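D-alanyl transferase DltD (Enterococcus faecium TX0133A04, PDB 6PFX) probably takes part in the D-alanylation of lipoteichoic acid in the Gram-positive cell wall, as a membrane-associated member of the DltD family. Local coordinates at residues E231-N236 with L349-W354. Numbering follows the deposited sequence.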
# COMPACT_ATOMS: atom_id res chain seq x y z
N GLU A 231 -15.77 16.78 13.27
CA GLU A 231 -15.79 18.01 14.05
C GLU A 231 -15.56 17.72 15.53
O GLU A 231 -14.78 18.42 16.19
CB GLU A 231 -17.12 18.73 13.84
CG GLU A 231 -17.18 20.14 14.37
CD GLU A 231 -18.47 20.83 13.97
OE1 GLU A 231 -19.52 20.15 13.88
OE2 GLU A 231 -18.42 22.06 13.72
N ARG A 232 -16.22 16.70 16.05
CA ARG A 232 -16.12 16.38 17.48
C ARG A 232 -14.73 15.87 17.85
O ARG A 232 -14.30 16.04 19.00
CB ARG A 232 -17.21 15.35 17.80
CG ARG A 232 -17.30 14.84 19.22
CD ARG A 232 -18.24 13.61 19.26
NE ARG A 232 -19.39 13.78 18.36
CZ ARG A 232 -20.01 12.80 17.71
NH1 ARG A 232 -19.62 11.54 17.84
NH2 ARG A 232 -21.04 13.08 16.91
N GLU A 233 -14.01 15.27 16.91
CA GLU A 233 -12.75 14.60 17.21
C GLU A 233 -11.52 15.44 16.88
O GLU A 233 -10.40 14.95 17.02
CB GLU A 233 -12.69 13.24 16.51
CG GLU A 233 -13.85 12.36 16.99
CD GLU A 233 -13.62 10.87 16.83
OE1 GLU A 233 -12.55 10.48 16.31
OE2 GLU A 233 -14.51 10.10 17.24
N THR A 234 -11.71 16.70 16.50
CA THR A 234 -10.61 17.58 16.10
C THR A 234 -10.71 18.93 16.78
O THR A 234 -10.39 19.97 16.19
CB THR A 234 -10.56 17.75 14.58
OG1 THR A 234 -11.78 18.37 14.12
CG2 THR A 234 -10.39 16.39 13.88
N THR A 235 -11.12 18.95 18.04
CA THR A 235 -11.39 20.20 18.71
C THR A 235 -10.18 20.82 19.41
O THR A 235 -10.31 21.93 19.93
CB THR A 235 -12.49 20.01 19.75
OG1 THR A 235 -12.03 19.05 20.71
CG2 THR A 235 -13.77 19.53 19.11
N ASN A 236 -9.02 20.16 19.46
CA ASN A 236 -7.94 20.63 20.33
C ASN A 236 -6.77 21.29 19.59
O ASN A 236 -5.70 21.50 20.18
CB ASN A 236 -7.47 19.53 21.30
CG ASN A 236 -6.54 18.53 20.65
OD1 ASN A 236 -6.24 18.59 19.47
ND2 ASN A 236 -6.04 17.60 21.47
N LEU A 349 -5.78 8.83 5.65
CA LEU A 349 -7.19 8.99 5.31
C LEU A 349 -8.05 8.86 6.56
O LEU A 349 -7.78 8.05 7.44
CB LEU A 349 -7.62 7.92 4.31
CG LEU A 349 -7.25 8.16 2.86
CD1 LEU A 349 -7.54 6.88 2.09
CD2 LEU A 349 -8.01 9.31 2.26
N GLY A 350 -9.11 9.67 6.61
CA GLY A 350 -10.01 9.80 7.74
C GLY A 350 -11.45 9.69 7.26
O GLY A 350 -11.75 9.19 6.22
N TRP A 351 -12.34 10.28 8.08
CA TRP A 351 -13.77 10.00 7.94
C TRP A 351 -14.30 10.32 6.54
O TRP A 351 -14.87 9.46 5.86
CB TRP A 351 -14.53 10.78 9.02
CG TRP A 351 -13.92 10.63 10.40
CD1 TRP A 351 -14.21 9.67 11.32
CD2 TRP A 351 -12.90 11.47 10.99
NE1 TRP A 351 -13.43 9.85 12.45
CE2 TRP A 351 -12.63 10.95 12.27
CE3 TRP A 351 -12.19 12.60 10.55
CZ2 TRP A 351 -11.70 11.53 13.13
CZ3 TRP A 351 -11.26 13.18 11.41
CH2 TRP A 351 -11.02 12.63 12.69
N LYS A 352 -14.13 11.56 6.10
CA LYS A 352 -14.66 11.93 4.79
C LYS A 352 -13.85 11.31 3.66
O LYS A 352 -14.41 11.04 2.58
CB LYS A 352 -14.70 13.46 4.70
CG LYS A 352 -15.87 14.04 5.50
CD LYS A 352 -17.16 13.99 4.73
CE LYS A 352 -17.16 15.00 3.60
NZ LYS A 352 -18.19 14.68 2.57
N GLY A 353 -12.56 11.07 3.89
CA GLY A 353 -11.71 10.53 2.85
C GLY A 353 -12.03 9.09 2.55
O GLY A 353 -12.18 8.70 1.38
N TRP A 354 -12.15 8.26 3.60
CA TRP A 354 -12.60 6.89 3.40
C TRP A 354 -14.01 6.85 2.81
O TRP A 354 -14.31 5.97 1.99
CB TRP A 354 -12.53 6.09 4.71
CG TRP A 354 -11.16 5.60 5.04
CD1 TRP A 354 -10.45 5.84 6.19
CD2 TRP A 354 -10.32 4.75 4.23
NE1 TRP A 354 -9.23 5.20 6.14
CE2 TRP A 354 -9.13 4.53 4.95
CE3 TRP A 354 -10.48 4.16 2.97
CZ2 TRP A 354 -8.09 3.74 4.44
CZ3 TRP A 354 -9.45 3.38 2.48
CH2 TRP A 354 -8.27 3.18 3.21
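A small van der Waals contact joins the six-membered ring of Trp351, in the first turn of helix 351-365, to Glu233 and Thr234, near the C-terminal end of helix 219-233. Glu233 comes to the indole at its edge: OE1 lies near the ring plane, 3.5 Å from CZ2 of Trp351, while the carboxylate stands almost perpendicular to the indole (89°). Glu233 CB packs 3.9 Å from Trp351 CZ2. The methyl of Thr234 meets the ring obliquely, its CG2 4.0 Å from Trp351 CH2. Its chi1 of 62° sets OG1 between the backbone N and the carbonyl carbon, where it hydrogen-bonds Gly230 O, and turns CG2 anti to the carbonyl carbon and toward the ring. DltD belongs to the SGNH hydrolase clan, with a five-stranded parallel sheet, and the loop leading into helix 351-365 follows Asp345 and His348, which with Ser46 are arranged as in the catalytic triads of SGNH hydrolases, consistent with an active site here; the Trp351 side chain lies near this group without touching it. Gly350 occupies the N-cap position, and its carbonyl O accepts a 2.8 Å hydrogen bond from Trp354 N. Ala226 and Ile229 of helix 219-233 also pack against the buried indole, and Lys352 NZ hydrogen-bonds Ser223 OG on the same helix.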